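Local coordinates for protein ribokinase, putative (Burkholderia thailandensis, PDB 3B1N) that probably phosphorylates nucleosides as a kinase of the ribokinase (pfkB) family, binding ADP and the nucleoside analogue mizoribine, at residues 243-248 / 282-287; 14-19 / 107-112; 238-243 / 275-280. All blocks are in the same frame, centred on the assembly; numbering follows the deposited sequence.

Contact 1: 243-248 / 282-287; sequences ERVIDP and LKIAHQ. With ADP (adenosine-5'-diphosphate), chain G.
The carbonyl oxygen Ile-284 O takes two consecutive backbone N-H groups, Ile-246 N at 2.8 Å and Asp-247 N at 3.2 Å. The contact belongs to the adenine end of the nucleotide site in the ribokinase fold. It shows how, near the C-terminal end of a helix, here 269-284, a separate loop can supply N-H donors to carbonyls that point out of the helix; this loop leads into helix 251-264. One residue on, Ala-285 O receives Arg-244 NE at 2.8 Å, 20° out of the guanidinium plane, while Arg-244 NH2 adds a weak bond to the same oxygen. The Arg-244 chain runs extended from CG to NE, which carries NE past Ala-285 CB to that oxygen.

Lys-283 instead folds back, bent at three torsions, and puts NZ 2.8 Å from Asp-247 O; Gly-288 O accepts from the same ammonium group. The Asp-247 carboxylate bonds to Thr-249 and to Gly-288 N, and lies almost coplanar with the Gln-287 amide, 11° apart, without a hydrogen bond between them. Ile-284 lies on the nucleotide side: Val-245 CG1 and Pro-248 CB both touch its CD1, which reaches 3.5 Å from ADP N6.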
# COMPACT_ATOMS: atom_id res chain seq x y z
N GLU B 243 9.68 -4.91 -23.20
CA GLU B 243 9.58 -3.79 -24.15
C GLU B 243 9.51 -2.47 -23.38
O GLU B 243 10.07 -1.45 -23.85
CB GLU B 243 8.41 -3.94 -25.13
CG GLU B 243 8.38 -5.28 -25.89
CD GLU B 243 9.36 -5.37 -27.06
OE1 GLU B 243 10.59 -5.35 -26.83
OE2 GLU B 243 8.87 -5.51 -28.21
N ARG B 244 8.86 -2.48 -22.21
CA ARG B 244 8.84 -1.35 -21.28
C ARG B 244 8.35 -1.96 -19.97
O ARG B 244 7.77 -3.06 -19.98
CB ARG B 244 7.91 -0.23 -21.76
CG ARG B 244 6.46 -0.65 -21.93
CD ARG B 244 5.54 0.38 -22.66
NE ARG B 244 4.15 -0.11 -22.62
CZ ARG B 244 3.04 0.62 -22.81
NH1 ARG B 244 3.08 1.93 -23.08
NH2 ARG B 244 1.85 0.02 -22.73
N VAL B 245 8.60 -1.27 -18.87
CA VAL B 245 8.12 -1.68 -17.55
C VAL B 245 7.05 -0.73 -17.07
O VAL B 245 7.32 0.45 -16.69
CB VAL B 245 9.27 -1.75 -16.50
CG1 VAL B 245 8.73 -2.08 -15.10
CG2 VAL B 245 10.37 -2.79 -16.97
N ILE B 246 5.84 -1.22 -17.08
CA ILE B 246 4.68 -0.43 -16.65
C ILE B 246 4.19 -0.89 -15.28
O ILE B 246 4.00 -0.05 -14.35
CB ILE B 246 3.57 -0.54 -17.71
CG1 ILE B 246 4.05 0.03 -19.05
CG2 ILE B 246 2.33 0.16 -17.25
CD1 ILE B 246 4.40 1.54 -18.99
N ASP B 247 3.99 -2.20 -15.10
CA ASP B 247 3.36 -2.68 -13.87
C ASP B 247 3.76 -4.13 -13.63
O ASP B 247 3.40 -5.00 -14.44
CB ASP B 247 1.83 -2.65 -14.03
CG ASP B 247 1.09 -3.11 -12.77
OD1 ASP B 247 1.72 -3.34 -11.71
OD2 ASP B 247 -0.14 -3.23 -12.88
N PRO B 248 4.53 -4.40 -12.59
CA PRO B 248 4.91 -5.82 -12.35
C PRO B 248 3.83 -6.68 -11.72
O PRO B 248 4.06 -7.91 -11.59
CB PRO B 248 6.08 -5.74 -11.38
CG PRO B 248 6.18 -4.35 -10.94
CD PRO B 248 5.26 -3.44 -11.73
N LEU B 282 5.92 -10.17 -21.21
CA LEU B 282 4.84 -9.56 -21.99
C LEU B 282 3.85 -8.86 -21.08
O LEU B 282 3.32 -7.80 -21.38
CB LEU B 282 4.11 -10.60 -22.83
CG LEU B 282 5.04 -11.34 -23.79
CD1 LEU B 282 4.30 -12.49 -24.43
CD2 LEU B 282 5.47 -10.31 -24.88
N LYS B 283 3.64 -9.45 -19.90
CA LYS B 283 2.74 -8.87 -18.92
C LYS B 283 3.22 -7.52 -18.40
O LYS B 283 2.41 -6.60 -18.27
CB LYS B 283 2.49 -9.86 -17.75
CG LYS B 283 1.27 -9.45 -16.91
CD LYS B 283 1.53 -9.19 -15.48
CE LYS B 283 2.26 -7.85 -15.30
NZ LYS B 283 1.38 -6.62 -15.46
N ILE B 284 4.50 -7.39 -18.11
CA ILE B 284 4.99 -6.17 -17.39
C ILE B 284 4.90 -4.91 -18.25
O ILE B 284 4.91 -3.79 -17.70
CB ILE B 284 6.39 -6.42 -16.82
CG1 ILE B 284 6.70 -5.41 -15.67
CG2 ILE B 284 7.44 -6.34 -17.98
CD1 ILE B 284 7.99 -5.79 -14.94
N ALA B 285 4.71 -5.11 -19.55
CA ALA B 285 4.59 -3.99 -20.49
C ALA B 285 3.23 -3.29 -20.47
O ALA B 285 3.01 -2.32 -21.23
CB ALA B 285 4.97 -4.44 -21.90
N HIS B 286 2.30 -3.75 -19.61
CA HIS B 286 0.97 -3.19 -19.58
C HIS B 286 0.48 -3.11 -18.14
O HIS B 286 0.94 -3.86 -17.27
CB HIS B 286 -0.00 -4.01 -20.45
CG HIS B 286 0.46 -4.18 -21.85
ND1 HIS B 286 0.14 -3.29 -22.86
CD2 HIS B 286 1.29 -5.10 -22.40
CE1 HIS B 286 0.75 -3.67 -23.97
NE2 HIS B 286 1.43 -4.77 -23.73
N GLN B 287 -0.47 -2.21 -17.91
CA GLN B 287 -0.97 -1.90 -16.57
C GLN B 287 -2.03 -2.91 -16.23
O GLN B 287 -3.00 -3.01 -16.99
CB GLN B 287 -1.64 -0.51 -16.64
CG GLN B 287 -2.29 -0.07 -15.36
CD GLN B 287 -1.33 -0.05 -14.23
OE1 GLN B 287 -0.17 0.37 -14.40
NE2 GLN B 287 -1.76 -0.52 -13.06
PB ADP G . 6.11 -12.21 -8.63
O1B ADP G . 6.76 -11.54 -7.43
O2B ADP G . 5.54 -13.53 -8.21
O3B ADP G . 5.17 -11.47 -9.50
PA ADP G . 8.69 -12.02 -10.15
O1A ADP G . 8.79 -10.52 -9.82
O2A ADP G . 9.79 -12.94 -9.70
O3A ADP G . 7.38 -12.70 -9.58
O5' ADP G . 8.50 -11.99 -11.70
C5' ADP G . 8.18 -13.24 -12.32
C4' ADP G . 8.80 -13.40 -13.70
O4' ADP G . 8.31 -12.35 -14.56
C3' ADP G . 10.34 -13.27 -13.72
O3' ADP G . 10.97 -14.51 -13.35
C2' ADP G . 10.56 -12.77 -15.12
O2' ADP G . 10.56 -13.88 -16.04
C1' ADP G . 9.36 -11.90 -15.41
N9 ADP G . 9.67 -10.50 -15.03
C8 ADP G . 9.46 -9.85 -13.84
N7 ADP G . 9.95 -8.57 -13.91
C5 ADP G . 10.53 -8.44 -15.09
C6 ADP G . 11.27 -7.38 -15.77
N6 ADP G . 11.44 -6.20 -15.11
N1 ADP G . 11.72 -7.60 -16.99
C2 ADP G . 11.54 -8.78 -17.64
N3 ADP G . 10.85 -9.79 -17.08
C4 ADP G . 10.37 -9.69 -15.84

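Contact 2: 14-19 / 107-112; sequences IMTFEG and TDLDNN. With ADP (adenosine-5'-diphosphate), chain G.
Thr-107 is gripped through both its backbone N-H and its C=O by the chain at Met-15 to Phe-17. Thr-107 N gives its hydrogen to Met-15 O at 2.9 Å, and Phe-17 N gives its own to Thr-107 O at 2.8 Å, the pattern of a parallel bridge in which Thr-16 is the opposite residue. These bonds join strands 10-16 and 101-107 of the small four-stranded sheet, the lid of the ribokinase family. There the regular pairing stops: past an inverse gamma turn centred on Glu-18, Leu-109 N skips to Gly-19 O at 2.9 Å.

The apolar contacts centre on Thr-107 and Leu-109. In the conformer given for Thr-107, one of two deposited, CG2 lies 3.8 Å from Ile-14 CG2, and the Thr-16 and Thr-107 side chains stand side by side. Leu-109 sets CD1 3.4 Å from Gly-19 N and CD2 by Glu-18 OE1 and Phe-17 O. The ring of Phe-17 presents its edge to Asp-108 CB.

Polar side chains act across the type I turn 108-111. With CG between the backbone N and carbonyl carbon (chi1 75°), Asp-108 sends OD1 to Asn-112 N and OD2 to Asn-112 ND2, both 2.9 Å away, met on the syn side and out of the carboxylate plane; Phe-21 N also donates to OD2. Asn-112 OD1 accepts from Ile-33 N of the second subunit. Backbone pairing thus fixes the strand ends, while the Asp-108 carboxylate, with the backbone bond from Asp-108 N to Asn-112 O, holds the turn that places Asn-111 beside ADP.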
# COMPACT_ATOMS: atom_id res chain seq x y z
N ILE B 14 -4.50 -0.97 -8.19
CA ILE B 14 -3.04 -0.97 -8.22
C ILE B 14 -2.51 0.47 -8.22
O ILE B 14 -2.86 1.29 -9.11
CB ILE B 14 -2.54 -1.71 -9.43
CG1 ILE B 14 -2.99 -3.19 -9.33
CG2 ILE B 14 -0.98 -1.64 -9.49
CD1 ILE B 14 -2.94 -3.92 -10.66
N MET B 15 -1.65 0.71 -7.25
CA MET B 15 -1.06 2.03 -7.08
C MET B 15 0.42 1.87 -7.29
O MET B 15 1.12 1.25 -6.47
CB MET B 15 -1.39 2.49 -5.67
CG MET B 15 -2.91 2.85 -5.52
SD MET B 15 -3.49 2.67 -3.84
CE MET B 15 -3.76 0.87 -3.76
N THR B 16 0.87 2.40 -8.43
CA THR B 16 2.23 2.22 -8.93
C THR B 16 3.13 3.35 -8.47
O THR B 16 2.97 4.49 -8.94
CB THR B 16 2.29 2.26 -10.49
OG1 THR B 16 1.40 1.30 -11.04
CG2 THR B 16 3.70 1.90 -10.96
N PHE B 17 4.05 3.05 -7.57
CA PHE B 17 5.07 4.09 -7.19
C PHE B 17 6.11 4.01 -8.27
O PHE B 17 6.73 2.94 -8.47
CB PHE B 17 5.69 3.82 -5.83
CG PHE B 17 6.86 4.72 -5.50
CD1 PHE B 17 6.62 6.09 -5.35
CD2 PHE B 17 8.14 4.21 -5.27
CE1 PHE B 17 7.65 6.94 -5.05
CE2 PHE B 17 9.21 5.09 -4.98
CZ PHE B 17 8.93 6.45 -4.90
N GLU B 18 6.32 5.15 -8.93
CA GLU B 18 7.28 5.19 -10.06
C GLU B 18 8.68 5.40 -9.51
O GLU B 18 9.24 6.51 -9.55
CB GLU B 18 6.90 6.28 -11.06
CG GLU B 18 5.52 6.10 -11.64
CD GLU B 18 5.39 4.88 -12.52
OE1 GLU B 18 6.42 4.38 -13.02
OE2 GLU B 18 4.23 4.43 -12.70
N GLY B 19 9.24 4.33 -8.99
CA GLY B 19 10.51 4.37 -8.28
C GLY B 19 10.75 3.07 -7.60
O GLY B 19 10.09 2.08 -7.91
N THR B 107 2.75 -0.95 -5.56
CA THR B 107 3.91 -1.56 -6.15
C THR B 107 5.07 -0.56 -6.31
O THR B 107 4.84 0.64 -6.32
CB THR B 107 3.52 -2.28 -7.51
OG1 THR B 107 4.71 -2.71 -8.17
CG2 THR B 107 2.69 -1.39 -8.44
N ASP B 108 6.28 -1.07 -6.41
CA ASP B 108 7.37 -0.28 -6.96
C ASP B 108 7.84 -0.95 -8.22
O ASP B 108 7.20 -1.94 -8.66
CB ASP B 108 8.50 0.02 -5.97
CG ASP B 108 9.42 -1.17 -5.69
OD1 ASP B 108 9.24 -2.27 -6.28
OD2 ASP B 108 10.35 -1.01 -4.90
N LEU B 109 8.92 -0.45 -8.80
CA LEU B 109 9.38 -0.94 -10.12
C LEU B 109 10.18 -2.23 -9.99
O LEU B 109 10.22 -2.99 -10.97
CB LEU B 109 10.09 0.16 -10.91
CG LEU B 109 9.18 1.37 -11.18
CD1 LEU B 109 9.95 2.56 -11.85
CD2 LEU B 109 7.80 1.12 -11.86
N ASP B 110 10.77 -2.48 -8.81
CA ASP B 110 11.53 -3.70 -8.46
C ASP B 110 10.64 -4.90 -8.21
O ASP B 110 11.11 -5.98 -7.84
CB ASP B 110 12.28 -3.50 -7.15
CG ASP B 110 13.64 -2.87 -7.33
OD1 ASP B 110 13.97 -2.51 -8.49
OD2 ASP B 110 14.38 -2.80 -6.31
N ASN B 111 9.35 -4.69 -8.38
CA ASN B 111 8.36 -5.74 -8.26
C ASN B 111 8.10 -5.99 -6.76
O ASN B 111 7.59 -7.04 -6.36
CB ASN B 111 8.82 -7.05 -8.99
CG ASN B 111 9.15 -6.86 -10.52
OD1 ASN B 111 9.33 -7.87 -11.21
ND2 ASN B 111 9.19 -5.63 -11.03
N ASN B 112 8.46 -5.02 -5.90
CA ASN B 112 7.99 -5.09 -4.50
C ASN B 112 6.53 -4.72 -4.48
O ASN B 112 6.12 -3.84 -5.24
CB ASN B 112 8.82 -4.16 -3.59
CG ASN B 112 10.27 -4.57 -3.57
OD1 ASN B 112 10.57 -5.73 -3.30
ND2 ASN B 112 11.19 -3.64 -3.91
PB ADP G . 6.11 -12.21 -8.63
O1B ADP G . 6.76 -11.54 -7.43
O2B ADP G . 5.54 -13.53 -8.21
O3B ADP G . 5.17 -11.47 -9.50
PA ADP G . 8.69 -12.02 -10.15
O1A ADP G . 8.79 -10.52 -9.82
O2A ADP G . 9.79 -12.94 -9.70
O3A ADP G . 7.38 -12.70 -9.58
O5' ADP G . 8.50 -11.99 -11.70
C5' ADP G . 8.18 -13.24 -12.32
C4' ADP G . 8.80 -13.40 -13.70
O4' ADP G . 8.31 -12.35 -14.56
C3' ADP G . 10.34 -13.27 -13.72
O3' ADP G . 10.97 -14.51 -13.35
C2' ADP G . 10.56 -12.77 -15.12
O2' ADP G . 10.56 -13.88 -16.04
C1' ADP G . 9.36 -11.90 -15.41
N9 ADP G . 9.67 -10.50 -15.03
C8 ADP G . 9.46 -9.85 -13.84
N7 ADP G . 9.95 -8.57 -13.91
C5 ADP G . 10.53 -8.44 -15.09
C6 ADP G . 11.27 -7.38 -15.77
N6 ADP G . 11.44 -6.20 -15.11
N1 ADP G . 11.72 -7.60 -16.99
C2 ADP G . 11.54 -8.78 -17.64
N3 ADP G . 10.85 -9.79 -17.08
C4 ADP G . 10.37 -9.69 -15.84

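Contact 3: 238-243 / 275-280; sequences PAVRAE and LASLMG. With ADP (adenosine-5'-diphosphate), chain G.
Ser-277 OG of helix 269-284 donates to Pro-238 O at 2.7 Å, coming in 16° off the carbonyl plane, and so ties the helix to the loop that follows strand 233-237. Ser-277 and Val-240, which both turn CB toward the opposite segment, line the ADP pocket of the ribokinase fold, and the serine shows how a single hydroxyl can join protein and ligand. It stands anti to the backbone N (chi1 -177°), which points OG out from the helix at the loop. There it also accepts a longer bond of 3.3 Å from ADP O2'.

Val-240 leans on the next helical residue. Its two methyls divide the work: CG2 rests 3.8 Å from Leu-278 CA, over the helix backbone, while CG1 meets Leu-278 CD1 at 4.0 Å. The two side chains cross obliquely. Leu-278 points away from the loop, yet its CB and CD1 touch Val-240. Phe-307 and Ala-306 of helix 296-307 also pack on Val-240.

A water bridges the polar side. It accepts from Val-240 N at 2.9 Å, donates to Ser-277 O at 2.8 Å and bonds to ADP O2' at 2.8 Å. Around the adenine, Val-240 O approaches ADP C2 and the Ala-242 methyl lies near N1, whereas Gly-280, with no side chain, lets the helix come close to the ribose at O4'. The ribose 2'-hydroxyl is therefore read twice, directly by the serine hydroxyl and through a water held by Val-240 N and Ser-277 O, and the nucleotide itself becomes part of the joint.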
# COMPACT_ATOMS: atom_id res chain seq x y z
N PRO B 238 16.71 -17.46 -18.33
CA PRO B 238 16.92 -16.01 -18.49
C PRO B 238 15.64 -15.25 -18.51
O PRO B 238 14.62 -15.76 -18.99
CB PRO B 238 17.60 -15.88 -19.86
CG PRO B 238 17.43 -17.21 -20.54
CD PRO B 238 16.92 -18.24 -19.58
N ALA B 239 15.69 -13.99 -18.07
CA ALA B 239 14.60 -13.08 -18.37
C ALA B 239 14.53 -12.73 -19.84
O ALA B 239 15.55 -12.78 -20.56
CB ALA B 239 14.75 -11.78 -17.53
N VAL B 240 13.36 -12.36 -20.30
CA VAL B 240 13.18 -11.75 -21.61
C VAL B 240 13.16 -10.25 -21.39
O VAL B 240 12.43 -9.77 -20.52
CB VAL B 240 11.86 -12.22 -22.30
CG1 VAL B 240 11.60 -11.55 -23.62
CG2 VAL B 240 11.95 -13.70 -22.57
N ARG B 241 13.97 -9.51 -22.14
CA ARG B 241 13.95 -8.03 -22.03
C ARG B 241 12.57 -7.49 -22.28
O ARG B 241 11.96 -7.74 -23.31
CB ARG B 241 14.96 -7.41 -23.04
CG ARG B 241 15.13 -5.91 -22.91
CD ARG B 241 16.57 -5.49 -23.18
NE ARG B 241 17.10 -4.73 -22.04
CZ ARG B 241 17.77 -5.26 -21.01
NH1 ARG B 241 18.20 -4.48 -20.02
NH2 ARG B 241 18.03 -6.57 -20.97
N ALA B 242 12.07 -6.72 -21.31
CA ALA B 242 10.74 -6.13 -21.41
C ALA B 242 10.75 -5.01 -22.42
O ALA B 242 11.70 -4.20 -22.41
CB ALA B 242 10.34 -5.56 -20.04
N GLU B 243 9.68 -4.91 -23.20
CA GLU B 243 9.58 -3.79 -24.15
C GLU B 243 9.51 -2.47 -23.38
O GLU B 243 10.07 -1.45 -23.85
CB GLU B 243 8.41 -3.94 -25.13
CG GLU B 243 8.38 -5.28 -25.89
CD GLU B 243 9.36 -5.37 -27.06
OE1 GLU B 243 10.59 -5.35 -26.83
OE2 GLU B 243 8.87 -5.51 -28.21
N LEU B 275 9.23 -20.17 -21.71
CA LEU B 275 7.91 -19.69 -22.07
C LEU B 275 7.31 -18.88 -20.90
O LEU B 275 6.72 -17.83 -21.16
CB LEU B 275 6.98 -20.88 -22.46
CG LEU B 275 5.57 -20.45 -22.82
CD1 LEU B 275 5.52 -19.59 -24.10
CD2 LEU B 275 4.70 -21.72 -23.04
N ALA B 276 7.44 -19.41 -19.69
CA ALA B 276 6.96 -18.74 -18.47
C ALA B 276 7.62 -17.34 -18.38
O ALA B 276 6.96 -16.34 -18.11
CB ALA B 276 7.34 -19.59 -17.29
N SER B 277 8.94 -17.30 -18.58
CA SER B 277 9.74 -16.07 -18.52
C SER B 277 9.24 -15.06 -19.56
O SER B 277 9.02 -13.86 -19.25
CB SER B 277 11.18 -16.45 -18.77
OG SER B 277 11.96 -15.27 -18.64
N LEU B 278 8.95 -15.55 -20.76
CA LEU B 278 8.39 -14.69 -21.79
C LEU B 278 7.05 -14.13 -21.37
O LEU B 278 6.80 -12.91 -21.52
CB LEU B 278 8.24 -15.42 -23.12
CG LEU B 278 7.52 -14.69 -24.21
CD1 LEU B 278 8.20 -13.40 -24.61
CD2 LEU B 278 7.40 -15.63 -25.43
N MET B 279 6.17 -14.97 -20.82
CA MET B 279 4.85 -14.42 -20.41
C MET B 279 5.01 -13.33 -19.34
O MET B 279 4.27 -12.33 -19.43
CB MET B 279 3.98 -15.56 -19.88
CG MET B 279 3.62 -16.62 -20.98
SD MET B 279 2.66 -16.01 -22.34
CE MET B 279 1.01 -15.89 -21.60
N GLY B 280 5.93 -13.51 -18.39
CA GLY B 280 6.22 -12.48 -17.40
C GLY B 280 6.62 -11.17 -18.05
O GLY B 280 6.16 -10.06 -17.64
PB ADP G . 6.11 -12.21 -8.63
O1B ADP G . 6.76 -11.54 -7.43
O2B ADP G . 5.54 -13.53 -8.21
O3B ADP G . 5.17 -11.47 -9.50
PA ADP G . 8.69 -12.02 -10.15
O1A ADP G . 8.79 -10.52 -9.82
O2A ADP G . 9.79 -12.94 -9.70
O3A ADP G . 7.38 -12.70 -9.58
O5' ADP G . 8.50 -11.99 -11.70
C5' ADP G . 8.18 -13.24 -12.32
C4' ADP G . 8.80 -13.40 -13.70
O4' ADP G . 8.31 -12.35 -14.56
C3' ADP G . 10.34 -13.27 -13.72
O3' ADP G . 10.97 -14.51 -13.35
C2' ADP G . 10.56 -12.77 -15.12
O2' ADP G . 10.56 -13.88 -16.04
C1' ADP G . 9.36 -11.90 -15.41
N9 ADP G . 9.67 -10.50 -15.03
C8 ADP G . 9.46 -9.85 -13.84
N7 ADP G . 9.95 -8.57 -13.91
C5 ADP G . 10.53 -8.44 -15.09
C6 ADP G . 11.27 -7.38 -15.77
N6 ADP G . 11.44 -6.20 -15.11
N1 ADP G . 11.72 -7.60 -16.99
C2 ADP G . 11.54 -8.78 -17.64
N3 ADP G . 10.85 -9.79 -17.08
C4 ADP G . 10.37 -9.69 -15.84
O HOH W 1 11.20 -12.41 -18.31

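How the contacts relate
From the N terminus, contact 2 comes first, closing a long loop between strand 10-16 and the turn after strand 101-107 and pairing two central strands of the lid sheet. It is complete before the other two begin. Contacts 3 and 1 then start from successive pieces of the loop between strand 233-237 and helix 251-264, sharing Glu-243. Contact 3 ends within helix 269-284, contact 1 at its C-terminal end and the turn beyond. Their segments alternate along the chain, so the two cross without nesting, and Ala-242 touches Ile-284 between them. Pro-248 of contact 1 packs against Asn-111 and Thr-107 of contact 2, joining lid to main domain. Contacts 2 and 3 do not touch, yet all three border ADP.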